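Local coordinates for conserved exported protein (Bacteroides fragilis, PDB 3CLW), which probably hydrolyses O-glycosidic bonds as a family 30-type glycoside hydrolase, although its natural substrate is not known, at residues 44-49 / 110-115; 163-168 / 212-217; 322-327 / 331-336; 401-406 / 437-442. All coordinates share one frame; numbering follows the deposited sequence.

Overall arrangement
Interactions 1 and 2 are buried, wholly apolar helix pairs on the outer layer of the (β/α)8 barrel. The first rests on aromatic rings and the second on aliphatic groups; their centres lie about 26 Å apart. Interaction 3, only partly buried, is local in sequence: a loop turns into helix 328-347, and polar capping joins a small apolar contact. Its centre is about 42 Å from that of interaction 2, across the middle of the chain. Interaction 4 is buried again but involves no helix, joining the loop after helix 391-400 to strand 438-444 of the β-structure beside the barrel, with valine packing and one bridging water. No two of the four touch.

Interaction 1: residues 44-49 / 110-115; sequences KIADLL and QQWFMK
I45, A46 and L49 meet W112 and F113 in a buried, wholly apolar helix-helix contact in the outer layer of the (β/α)8 (TIM) barrel, the fold of this glycoside hydrolase family. Helix 39-50 leads into barrel strand 68-71 and helix 108-119 comes after it, so these helices are neighbours on the outside of the barrel. The axes of segments 44-49 and 110-115 pass 10.8 Å apart at 53°, a separation wide enough for two aromatic side chains. The backbones come nearest at A46 and F113, where the CA atoms are 7.2 Å apart; alanine suits this point because it leaves room for the rings. A46 CB lies 4.3 Å from W112 CH2, the far rim of the indole, which approaches because CG of W112 stands opposite the backbone nitrogen (chi1 -175°). W112 also forms a cation-pi pair with K42, and D47 a salt bridge with R120. F113 fills the middle. Its ring continues inward onto W68 of the barrel strand and onto C30 and I33 of helix 30-36, and a flat phenyl group can serve all of these neighbours. W112 CZ3 stands 4.0 Å above the centre of one face of the F113 ring, which limits its freedom to turn. L49 runs across F113 at about a right angle, placing L49 CD1 4.1 Å from CE2 of F113. I45 uses its CG2 branch, which meets the phenyl edge in the ring plane, 3.9 Å from F113 CE2.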
loop_
_atom_site.group_PDB
_atom_site.type_symbol
_atom_site.label_atom_id
_atom_site.label_comp_id
_atom_site.label_asym_id
_atom_site.label_seq_id
_atom_site.Cartn_x
_atom_site.Cartn_y
_atom_site.Cartn_z
ATOM N N LYS A 44 4.272 20.420 -4.817
ATOM C CA LYS A 44 5.483 19.748 -4.382
ATOM C C LYS A 44 5.206 18.338 -3.815
ATOM O O LYS A 44 5.916 17.397 -4.141
ATOM C CB LYS A 44 6.220 20.620 -3.365
ATOM C CG LYS A 44 7.389 19.944 -2.621
ATOM C CD LYS A 44 8.575 19.636 -3.536
ATOM C CE LYS A 44 9.913 19.974 -2.805
ATOM N NZ LYS A 44 11.073 20.176 -3.755
ATOM N N ILE A 45 4.210 18.220 -2.941
ATOM C CA ILE A 45 3.789 16.896 -2.415
ATOM C C ILE A 45 3.399 15.994 -3.600
ATOM O O ILE A 45 3.943 14.914 -3.752
ATOM C CB ILE A 45 2.638 17.032 -1.387
ATOM C CG1 ILE A 45 3.144 17.712 -0.108
ATOM C CG2 ILE A 45 1.988 15.664 -1.068
ATOM C CD1 ILE A 45 2.034 18.127 0.879
ATOM N N ALA A 46 2.523 16.488 -4.469
ATOM C CA ALA A 46 2.124 15.741 -5.661
ATOM C C ALA A 46 3.308 15.273 -6.540
ATOM O O ALA A 46 3.301 14.135 -7.052
ATOM C CB ALA A 46 1.136 16.545 -6.481
ATOM N N ASP A 47 4.314 16.137 -6.712
ATOM C CA ASP A 47 5.522 15.731 -7.397
ATOM C C ASP A 47 6.254 14.576 -6.666
ATOM O O ASP A 47 6.648 13.616 -7.311
ATOM C CB ASP A 47 6.492 16.912 -7.640
ATOM C CG ASP A 47 5.942 17.975 -8.614
ATOM O OD1 ASP A 47 4.975 17.729 -9.402
ATOM O OD2 ASP A 47 6.504 19.092 -8.583
ATOM N N LEU A 48 6.455 14.686 -5.350
ATOM C CA LEU A 48 7.149 13.625 -4.562
ATOM C C LEU A 48 6.436 12.273 -4.662
ATOM O O LEU A 48 7.073 11.231 -4.607
ATOM C CB LEU A 48 7.308 14.015 -3.077
ATOM C CG LEU A 48 8.317 15.164 -2.761
ATOM C CD1 LEU A 48 7.995 15.859 -1.433
ATOM C CD2 LEU A 48 9.757 14.687 -2.796
ATOM N N LEU A 49 5.118 12.322 -4.866
ATOM C CA LEU A 49 4.275 11.115 -4.862
ATOM C C LEU A 49 4.199 10.445 -6.230
ATOM O O LEU A 49 4.328 9.240 -6.317
ATOM C CB LEU A 49 2.873 11.478 -4.389
ATOM C CG LEU A 49 2.695 11.944 -2.951
ATOM C CD1 LEU A 49 1.233 12.218 -2.584
ATOM C CD2 LEU A 49 3.242 10.916 -2.030
ATOM N N GLN A 110 -9.415 15.734 -1.561
ATOM C CA GLN A 110 -9.027 14.447 -2.140
ATOM C C GLN A 110 -9.175 14.425 -3.666
ATOM O O GLN A 110 -8.346 13.818 -4.360
ATOM C CB GLN A 110 -9.820 13.320 -1.497
ATOM C CG GLN A 110 -9.399 13.008 -0.101
ATOM C CD GLN A 110 -10.440 12.151 0.593
ATOM O OE1 GLN A 110 -11.356 12.685 1.218
ATOM N NE2 GLN A 110 -10.325 10.821 0.464
ATOM N N GLN A 111 -10.193 15.115 -4.182
ATOM C CA GLN A 111 -10.348 15.223 -5.633
ATOM C C GLN A 111 -9.232 16.041 -6.256
ATOM O O GLN A 111 -8.802 15.740 -7.353
ATOM C CB GLN A 111 -11.704 15.789 -6.032
ATOM C CG GLN A 111 -12.916 14.918 -5.610
ATOM C CD GLN A 111 -14.205 15.505 -6.107
ATOM O OE1 GLN A 111 -14.343 15.801 -7.284
ATOM N NE2 GLN A 111 -15.143 15.710 -5.222
ATOM N N TRP A 112 -8.750 17.066 -5.552
ATOM C CA TRP A 112 -7.564 17.807 -5.996
ATOM C C TRP A 112 -6.379 16.842 -6.206
ATOM O O TRP A 112 -5.705 16.924 -7.207
ATOM C CB TRP A 112 -7.166 18.956 -5.013
ATOM C CG TRP A 112 -6.040 19.729 -5.590
ATOM C CD1 TRP A 112 -6.133 20.798 -6.461
ATOM C CD2 TRP A 112 -4.644 19.453 -5.441
ATOM N NE1 TRP A 112 -4.872 21.203 -6.845
ATOM C CE2 TRP A 112 -3.943 20.397 -6.235
ATOM C CE3 TRP A 112 -3.912 18.498 -4.716
ATOM C CZ2 TRP A 112 -2.540 20.425 -6.306
ATOM C CZ3 TRP A 112 -2.534 18.540 -4.773
ATOM C CH2 TRP A 112 -1.862 19.482 -5.595
ATOM N N PHE A 113 -6.111 15.983 -5.223
ATOM C CA PHE A 113 -5.051 14.964 -5.316
ATOM C C PHE A 113 -5.205 14.007 -6.492
ATOM O O PHE A 113 -4.228 13.692 -7.174
ATOM C CB PHE A 113 -4.877 14.191 -4.003
ATOM C CG PHE A 113 -3.915 14.820 -3.102
ATOM C CD1 PHE A 113 -4.333 15.775 -2.172
ATOM C CD2 PHE A 113 -2.573 14.535 -3.226
ATOM C CE1 PHE A 113 -3.419 16.426 -1.375
ATOM C CE2 PHE A 113 -1.655 15.165 -2.427
ATOM C CZ PHE A 113 -2.078 16.119 -1.498
ATOM N N MET A 114 -6.429 13.554 -6.744
ATOM C CA MET A 114 -6.711 12.761 -7.978
ATOM C C MET A 114 -6.291 13.529 -9.224
ATOM O O MET A 114 -5.589 12.994 -10.080
ATOM C CB MET A 114 -8.183 12.344 -8.047
ATOM C CG MET A 114 -8.633 11.402 -6.893
ATOM S SD MET A 114 -10.397 10.963 -6.888
ATOM C CE MET A 114 -10.467 9.989 -8.385
ATOM N N LYS A 115 -6.724 14.783 -9.327
ATOM C CA LYS A 115 -6.395 15.616 -10.472
ATOM C C LYS A 115 -4.885 15.847 -10.619
ATOM O O LYS A 115 -4.365 15.795 -11.709
ATOM C CB LYS A 115 -7.184 16.941 -10.472
#

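Interaction 2: residues 163-168 / 212-217; sequences FLVKSA and EELDKA
L214 is the first residue of 212-217 to touch 163-168, and it reaches L164 and V165 together. Just before it, E213 lies along the same partner helix, against F157 and A161. L214 leaves its own backbone obliquely, but its branched end swings in, and the single methyl CD2 does the work: L214 CD2 is 4.1 Å from L164 CB and 4.0 Å from V165 CG2. The leucine crosses L164 obliquely and runs past V165 in the reverse direction. D215 points away from this interface, and its OD1 accepts a hydrogen bond from the backbone N of N269. A217, one turn beyond L214, completes the contact where the backbones are closest. A217 CB lies 3.7 Å from V165 CG2, and V165 CG1 lies 3.8 Å from the A217 carbonyl oxygen. Having CG1 opposite its backbone nitrogen (chi1 164°), V165 straddles A217, one branch on the methyl and the other on the carbonyl. Small, beta-branched and leucine side chains thus join helices 157-173 and 204-221 of the TIM barrel, and the axes of 163-168 and 212-217 approach to 9.7 Å, at 41°. Beneath them L164 rests on I181 of barrel strand 178-182. Within 163-168, S167 OG bonds to F163 O at 3.0 Å, and the hydroxyl and amide of S167 reach that oxygen from opposite faces of its plane. With no hydrogen bond between the segments, cohesion here comes from van der Waals fit and exclusion of water, so it depends on shape more than on direction.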
loop_
_atom_site.group_PDB
_atom_site.type_symbol
_atom_site.label_atom_id
_atom_site.label_comp_id
_atom_site.label_asym_id
_atom_site.label_seq_id
_atom_site.Cartn_x
_atom_site.Cartn_y
_atom_site.Cartn_z
ATOM N N PHE A 163 -23.776 2.310 -3.966
ATOM C CA PHE A 163 -23.132 3.552 -3.586
ATOM C C PHE A 163 -21.668 3.572 -4.049
ATOM O O PHE A 163 -21.257 4.522 -4.701
ATOM C CB PHE A 163 -23.206 3.769 -2.069
ATOM C CG PHE A 163 -22.225 4.798 -1.559
ATOM C CD1 PHE A 163 -22.426 6.158 -1.807
ATOM C CD2 PHE A 163 -21.097 4.404 -0.836
ATOM C CE1 PHE A 163 -21.518 7.131 -1.347
ATOM C CE2 PHE A 163 -20.179 5.372 -0.339
ATOM C CZ PHE A 163 -20.404 6.746 -0.627
ATOM N N LEU A 164 -20.919 2.516 -3.712
ATOM C CA LEU A 164 -19.527 2.347 -4.140
ATOM C C LEU A 164 -19.344 2.308 -5.665
ATOM O O LEU A 164 -18.425 2.926 -6.184
ATOM C CB LEU A 164 -18.917 1.090 -3.536
ATOM C CG LEU A 164 -18.755 1.048 -2.018
ATOM C CD1 LEU A 164 -18.314 -0.334 -1.593
ATOM C CD2 LEU A 164 -17.683 2.078 -1.629
ATOM N N VAL A 165 -20.240 1.618 -6.367
ATOM C CA VAL A 165 -20.187 1.549 -7.819
ATOM C C VAL A 165 -20.545 2.873 -8.480
ATOM O O VAL A 165 -19.874 3.280 -9.406
ATOM C CB VAL A 165 -21.052 0.387 -8.406
ATOM C CG1 VAL A 165 -21.282 0.574 -9.901
ATOM C CG2 VAL A 165 -20.383 -0.940 -8.137
ATOM N N LYS A 166 -21.605 3.530 -8.014
ATOM C CA LYS A 166 -21.973 4.851 -8.544
ATOM C C LYS A 166 -20.853 5.907 -8.370
ATOM O O LYS A 166 -20.665 6.743 -9.248
ATOM C CB LYS A 166 -23.288 5.373 -7.947
ATOM C CG LYS A 166 -23.503 6.909 -8.169
ATOM C CD LYS A 166 -24.925 7.225 -8.482
ATOM C CE LYS A 166 -25.101 8.710 -8.783
ATOM N NZ LYS A 166 -26.534 9.025 -8.956
ATOM N N SER A 167 -20.162 5.870 -7.230
ATOM C CA SER A 167 -19.035 6.777 -6.942
ATOM C C SER A 167 -17.873 6.526 -7.916
ATOM O O SER A 167 -17.322 7.481 -8.506
ATOM C CB SER A 167 -18.543 6.608 -5.498
ATOM O OG SER A 167 -19.524 6.965 -4.556
ATOM N N ALA A 168 -17.490 5.252 -8.063
ATOM C CA ALA A 168 -16.475 4.887 -9.045
ATOM C C ALA A 168 -16.891 5.315 -10.448
ATOM O O ALA A 168 -16.083 5.864 -11.204
ATOM C CB ALA A 168 -16.145 3.360 -9.025
ATOM N N GLU A 212 -20.494 -10.393 -3.565
ATOM C CA GLU A 212 -21.615 -10.796 -4.375
ATOM C C GLU A 212 -22.388 -9.571 -4.862
ATOM O O GLU A 212 -22.669 -9.444 -6.062
ATOM C CB GLU A 212 -22.502 -11.741 -3.553
ATOM C CG GLU A 212 -23.819 -12.153 -4.175
ATOM C CD GLU A 212 -24.518 -13.248 -3.315
ATOM O OE1 GLU A 212 -24.754 -13.040 -2.081
ATOM O OE2 GLU A 212 -24.780 -14.334 -3.877
ATOM N N GLU A 213 -22.714 -8.660 -3.945
ATOM C CA GLU A 213 -23.472 -7.467 -4.325
ATOM C C GLU A 213 -22.679 -6.489 -5.221
ATOM O O GLU A 213 -23.229 -5.909 -6.186
ATOM C CB GLU A 213 -24.026 -6.762 -3.082
ATOM C CG GLU A 213 -25.019 -7.595 -2.277
ATOM C CD GLU A 213 -26.242 -8.072 -3.076
ATOM O OE1 GLU A 213 -26.699 -7.398 -4.023
ATOM O OE2 GLU A 213 -26.774 -9.146 -2.730
ATOM N N LEU A 214 -21.398 -6.298 -4.906
ATOM C CA LEU A 214 -20.534 -5.450 -5.762
ATOM C C LEU A 214 -20.432 -6.047 -7.156
ATOM O O LEU A 214 -20.550 -5.352 -8.140
ATOM C CB LEU A 214 -19.142 -5.291 -5.158
ATOM C CG LEU A 214 -19.028 -4.145 -4.158
ATOM C CD1 LEU A 214 -17.804 -4.384 -3.306
ATOM C CD2 LEU A 214 -18.963 -2.784 -4.912
ATOM N N ASP A 215 -20.226 -7.355 -7.227
ATOM C CA ASP A 215 -20.173 -8.060 -8.508
ATOM C C ASP A 215 -21.393 -7.737 -9.361
ATOM O O ASP A 215 -21.262 -7.355 -10.502
ATOM C CB ASP A 215 -20.043 -9.558 -8.279
ATOM C CG ASP A 215 -19.942 -10.337 -9.576
ATOM O OD1 ASP A 215 -18.863 -10.312 -10.216
ATOM O OD2 ASP A 215 -20.950 -10.989 -9.942
ATOM N N LYS A 216 -22.576 -7.871 -8.788
ATOM C CA LYS A 216 -23.823 -7.585 -9.477
ATOM C C LYS A 216 -23.935 -6.106 -9.894
ATOM O O LYS A 216 -24.309 -5.782 -11.025
ATOM C CB LYS A 216 -24.975 -7.979 -8.551
ATOM C CG LYS A 216 -26.377 -7.744 -9.086
ATOM C CD LYS A 216 -27.357 -8.092 -7.955
ATOM C CE LYS A 216 -28.824 -8.096 -8.392
ATOM N NZ LYS A 216 -29.608 -9.119 -7.570
ATOM N N ALA A 217 -23.624 -5.211 -8.964
ATOM C CA ALA A 217 -23.664 -3.768 -9.223
ATOM C C ALA A 217 -22.675 -3.333 -10.338
ATOM O O ALA A 217 -23.009 -2.500 -11.192
ATOM C CB ALA A 217 -23.412 -3.020 -7.896
#

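Interaction 3: residues 322-327 / 331-336; sequences ITMPAS and SINLGL
S327 and S331 bring the two segments together through their backbones: residues 322-327 form an irregular loop that curls over and enters helix 328-347, whose first turn leads to 331-336. S327 is the N-cap. S331 N donates to S327 O at 2.9 Å, with an N-H...O angle of 155°, the first i+4 bond of the helix. Serine suits the cap because its short hydroxyl can fold back: OG bonds to R330 N, an amide that the helix cannot itself satisfy, and to OE1 of E329. Water 1 ties the two serines again, accepting from S327 N at 3.1 Å and donating to S331 OG at 2.9 Å; that hydroxyl also bonds to E364. At the other end of the loop, I322 and L334, whose CA atoms are 5.9 Å apart, make the apolar part, crossing at about a right angle with I322 CB 3.6 Å from L334 CD2. Putting CG1 between nitrogen and carbonyl (chi1 56°) leaves I322 CG2 beside the same methyl. M324, bent at its last torsion, lays its CE methyl 3.6 Å from N333 ND2, while N333 OD1 is held by R489. In chain order the junction follows barrel strand 307-310 and precedes strand 353-356; L334 touches M392, and S331 and I332 touch K391, of helix 391-400.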
loop_
_atom_site.group_PDB
_atom_site.type_symbol
_atom_site.label_atom_id
_atom_site.label_comp_id
_atom_site.label_asym_id
_atom_site.label_seq_id
_atom_site.Cartn_x
_atom_site.Cartn_y
_atom_site.Cartn_z
ATOM N N ILE A 322 14.182 0.137 15.463
ATOM C CA ILE A 322 13.533 1.357 14.982
ATOM C C ILE A 322 13.052 2.301 16.086
ATOM O O ILE A 322 12.623 3.425 15.794
ATOM C CB ILE A 322 12.313 1.031 14.047
ATOM C CG1 ILE A 322 11.294 0.123 14.762
ATOM C CG2 ILE A 322 12.777 0.450 12.712
ATOM C CD1 ILE A 322 9.932 0.097 14.131
ATOM N N THR A 323 13.095 1.843 17.339
ATOM C CA THR A 323 12.612 2.635 18.481
ATOM C C THR A 323 13.774 3.329 19.253
ATOM O O THR A 323 14.593 2.689 19.920
ATOM C CB THR A 323 11.665 1.800 19.355
ATOM O OG1 THR A 323 10.551 1.420 18.542
ATOM C CG2 THR A 323 11.136 2.592 20.550
ATOM N N MET A 324 13.800 4.654 19.157
ATOM C CA MET A 324 15.018 5.427 19.301
ATOM C C MET A 324 14.654 6.898 19.299
ATOM O O MET A 324 13.690 7.297 18.629
ATOM C CB MET A 324 15.815 5.202 18.032
ATOM C CG MET A 324 17.261 4.987 18.183
ATOM S SD MET A 324 17.850 4.384 16.602
ATOM C CE MET A 324 17.273 2.692 16.647
ATOM N N PRO A 325 15.439 7.732 20.002
ATOM C CA PRO A 325 15.188 9.156 19.780
ATOM C C PRO A 325 15.503 9.519 18.319
ATOM O O PRO A 325 16.294 8.822 17.655
ATOM C CB PRO A 325 16.159 9.855 20.741
ATOM C CG PRO A 325 16.604 8.773 21.725
ATOM C CD PRO A 325 16.529 7.484 20.969
ATOM N N ALA A 326 14.875 10.587 17.826
ATOM C CA ALA A 326 15.053 11.005 16.442
ATOM C C ALA A 326 16.527 11.307 16.169
ATOM O O ALA A 326 17.209 11.919 16.990
ATOM C CB ALA A 326 14.175 12.211 16.136
ATOM N N SER A 327 17.012 10.853 15.023
ATOM C CA SER A 327 18.403 11.014 14.654
ATOM C C SER A 327 18.538 10.642 13.174
ATOM O O SER A 327 17.665 9.967 12.635
ATOM C CB SER A 327 19.285 10.108 15.540
ATOM O OG SER A 327 19.434 8.811 14.965
ATOM N N SER A 331 16.615 7.663 11.231
ATOM C CA SER A 331 15.989 7.926 9.941
ATOM C C SER A 331 16.262 6.865 8.871
ATOM O O SER A 331 15.312 6.347 8.256
ATOM C CB SER A 331 16.348 9.320 9.458
ATOM O OG SER A 331 15.567 10.258 10.175
ATOM N N ILE A 332 17.539 6.543 8.656
ATOM C CA ILE A 332 17.924 5.476 7.729
ATOM C C ILE A 332 17.547 4.045 8.221
ATOM O O ILE A 332 17.355 3.130 7.418
ATOM C CB ILE A 332 19.421 5.592 7.311
ATOM C CG1 ILE A 332 19.778 4.669 6.149
ATOM C CG2 ILE A 332 20.351 5.336 8.476
ATOM C CD1 ILE A 332 19.071 5.024 4.839
ATOM N N ASN A 333 17.477 3.861 9.539
ATOM C CA ASN A 333 17.050 2.597 10.119
ATOM C C ASN A 333 15.603 2.295 9.734
ATOM O O ASN A 333 15.260 1.152 9.405
ATOM C CB ASN A 333 17.173 2.617 11.634
ATOM C CG ASN A 333 18.615 2.528 12.129
ATOM O OD1 ASN A 333 19.555 2.188 11.405
ATOM N ND2 ASN A 333 18.785 2.835 13.401
ATOM N N LEU A 334 14.766 3.331 9.790
ATOM C CA LEU A 334 13.373 3.225 9.383
ATOM C C LEU A 334 13.268 2.945 7.889
ATOM O O LEU A 334 12.523 2.034 7.484
ATOM C CB LEU A 334 12.612 4.485 9.742
ATOM C CG LEU A 334 12.393 4.727 11.236
ATOM C CD1 LEU A 334 11.934 6.168 11.458
ATOM C CD2 LEU A 334 11.377 3.725 11.770
ATOM N N GLY A 335 14.030 3.697 7.083
ATOM C CA GLY A 335 14.076 3.463 5.651
ATOM C C GLY A 335 14.470 2.033 5.257
ATOM O O GLY A 335 13.852 1.428 4.382
ATOM N N LEU A 336 15.508 1.492 5.898
ATOM C CA LEU A 336 15.937 0.115 5.635
ATOM C C LEU A 336 14.993 -0.934 6.225
ATOM O O LEU A 336 14.811 -1.972 5.624
ATOM C CB LEU A 336 17.353 -0.131 6.145
ATOM C CG LEU A 336 18.512 0.634 5.512
ATOM C CD1 LEU A 336 19.667 0.650 6.493
ATOM C CD2 LEU A 336 18.942 0.041 4.183
HETATM O O HOH W 1 14.747 10.321 12.985
#

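Interaction 4: residues 401-406 / 437-442; sequences FFVRPG and EVVTVA
V439 meets F402 and V403 with its two methyl branches splitting the work. Since CG1 stands opposite the backbone nitrogen (chi1 173°), that methyl faces the side chains of the loop: V439 CG1 is 3.7 Å from F402 CB and 3.9 Å from V403 CG2. The other branch, V439 CG2, instead touches the F402 carbonyl oxygen at 3.5 Å. V403 approaches at a slant, presenting the branch beside its own backbone nitrogen, and its side chain also rests on I19 and F22 of strand 6-25 and on Y432. F402 sends its CB toward the strand but turns its ring aside, onto T493 and V495 of strand 490-495 and against the ring of Y465. One face of the F402 ring has F401 CD2 3.5 Å above its centre, so consecutive phenylalanines brace one another while F401 itself packs edge-to-face with F54. Beta-branched valine is at home in strand 438-444, which runs antiparallel to both 427-433 and 490-495 in the β-structure beside the TIM barrel; its compact end fits against the loop that follows helix 391-400 and leads into strand 408-414. The polar link lies just before the strand. Water 2 donates to F402 O at 2.9 Å and to E437 OE2 at 2.7 Å, the carboxylate being linked to the loop by this water. No direct hydrogen bond joins the segments, which means that the loop is held to the strand by dispersion and water exclusion, while the bridging water satisfies a backbone carbonyl that the valine methyls cannot.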
loop_
_atom_site.group_PDB
_atom_site.type_symbol
_atom_site.label_atom_id
_atom_site.label_comp_id
_atom_site.label_asym_id
_atom_site.label_seq_id
_atom_site.Cartn_x
_atom_site.Cartn_y
_atom_site.Cartn_z
ATOM N N PHE A 401 10.072 3.877 -8.189
ATOM C CA PHE A 401 10.437 4.794 -9.315
ATOM C C PHE A 401 10.918 3.995 -10.552
ATOM O O PHE A 401 10.715 4.410 -11.686
ATOM C CB PHE A 401 11.514 5.823 -8.840
ATOM C CG PHE A 401 11.880 6.890 -9.859
ATOM C CD1 PHE A 401 11.258 8.132 -9.845
ATOM C CD2 PHE A 401 12.892 6.673 -10.793
ATOM C CE1 PHE A 401 11.635 9.168 -10.771
ATOM C CE2 PHE A 401 13.265 7.684 -11.742
ATOM C CZ PHE A 401 12.633 8.926 -11.721
ATOM N N PHE A 402 11.524 2.827 -10.295
ATOM C CA PHE A 402 12.146 1.987 -11.322
ATOM C C PHE A 402 11.376 0.670 -11.673
ATOM O O PHE A 402 11.447 0.164 -12.801
ATOM C CB PHE A 402 13.564 1.670 -10.864
ATOM C CG PHE A 402 14.442 2.891 -10.726
ATOM C CD1 PHE A 402 14.978 3.503 -11.859
ATOM C CD2 PHE A 402 14.714 3.436 -9.465
ATOM C CE1 PHE A 402 15.793 4.627 -11.747
ATOM C CE2 PHE A 402 15.508 4.556 -9.337
ATOM C CZ PHE A 402 16.051 5.164 -10.488
ATOM N N VAL A 403 10.634 0.142 -10.706
ATOM C CA VAL A 403 9.837 -1.081 -10.904
ATOM C C VAL A 403 8.403 -0.724 -11.326
ATOM O O VAL A 403 7.536 -0.484 -10.491
ATOM C CB VAL A 403 9.872 -2.030 -9.649
ATOM C CG1 VAL A 403 9.221 -3.390 -9.988
ATOM C CG2 VAL A 403 11.317 -2.278 -9.193
ATOM N N ARG A 404 8.181 -0.677 -12.628
ATOM C CA ARG A 404 6.960 -0.096 -13.212
ATOM C C ARG A 404 5.870 -1.140 -13.523
ATOM O O ARG A 404 6.186 -2.314 -13.740
ATOM C CB ARG A 404 7.322 0.620 -14.521
ATOM C CG ARG A 404 8.294 1.768 -14.403
ATOM C CD ARG A 404 7.527 3.072 -14.273
ATOM N NE ARG A 404 7.532 3.479 -12.904
ATOM C CZ ARG A 404 6.870 4.508 -12.420
ATOM N NH1 ARG A 404 6.047 5.235 -13.162
ATOM N NH2 ARG A 404 6.994 4.748 -11.135
ATOM N N PRO A 405 4.595 -0.716 -13.565
ATOM C CA PRO A 405 3.486 -1.648 -13.878
ATOM C C PRO A 405 3.766 -2.488 -15.112
ATOM O O PRO A 405 4.132 -1.958 -16.136
ATOM C CB PRO A 405 2.301 -0.713 -14.153
ATOM C CG PRO A 405 2.581 0.478 -13.290
ATOM C CD PRO A 405 4.099 0.645 -13.279
ATOM N N GLY A 406 3.602 -3.792 -15.014
ATOM C CA GLY A 406 3.761 -4.653 -16.192
ATOM C C GLY A 406 5.082 -5.405 -16.181
ATOM O O GLY A 406 5.217 -6.403 -16.860
ATOM N N GLU A 437 14.629 -2.872 -19.937
ATOM C CA GLU A 437 15.453 -2.527 -18.782
ATOM C C GLU A 437 15.464 -3.721 -17.856
ATOM O O GLU A 437 14.439 -4.395 -17.721
ATOM C CB GLU A 437 14.812 -1.368 -17.986
ATOM C CG GLU A 437 15.457 -0.007 -18.223
ATOM C CD GLU A 437 14.788 1.160 -17.465
ATOM O OE1 GLU A 437 14.844 2.292 -17.986
ATOM O OE2 GLU A 437 14.244 0.978 -16.347
ATOM N N VAL A 438 16.591 -3.961 -17.191
ATOM C CA VAL A 438 16.609 -4.860 -16.049
ATOM C C VAL A 438 16.965 -4.024 -14.814
ATOM O O VAL A 438 17.991 -3.333 -14.793
ATOM C CB VAL A 438 17.537 -6.089 -16.259
ATOM C CG1 VAL A 438 17.541 -7.019 -15.027
ATOM C CG2 VAL A 438 17.086 -6.878 -17.469
ATOM N N VAL A 439 16.076 -4.091 -13.808
ATOM C CA VAL A 439 16.141 -3.303 -12.590
ATOM C C VAL A 439 16.456 -4.217 -11.414
ATOM O O VAL A 439 15.750 -5.182 -11.159
ATOM C CB VAL A 439 14.773 -2.572 -12.324
ATOM C CG1 VAL A 439 14.751 -1.876 -10.947
ATOM C CG2 VAL A 439 14.421 -1.600 -13.469
ATOM N N THR A 440 17.525 -3.918 -10.704
ATOM C CA THR A 440 17.923 -4.709 -9.557
ATOM C C THR A 440 17.993 -3.814 -8.305
ATOM O O THR A 440 18.524 -2.705 -8.343
ATOM C CB THR A 440 19.262 -5.412 -9.859
ATOM O OG1 THR A 440 19.093 -6.222 -11.035
ATOM C CG2 THR A 440 19.683 -6.282 -8.733
ATOM N N VAL A 441 17.416 -4.279 -7.210
ATOM C CA VAL A 441 17.405 -3.484 -5.993
ATOM C C VAL A 441 18.045 -4.305 -4.902
ATOM O O VAL A 441 17.568 -5.395 -4.582
ATOM C CB VAL A 441 15.967 -3.036 -5.578
ATOM C CG1 VAL A 441 16.002 -2.164 -4.339
ATOM C CG2 VAL A 441 15.268 -2.299 -6.707
ATOM N N ALA A 442 19.133 -3.777 -4.359
ATOM C CA ALA A 442 19.951 -4.451 -3.378
ATOM C C ALA A 442 19.904 -3.725 -2.061
ATOM O O ALA A 442 20.180 -2.526 -1.990
ATOM C CB ALA A 442 21.390 -4.553 -3.871
HETATM O O HOH W 2 12.308 2.058 -14.779
#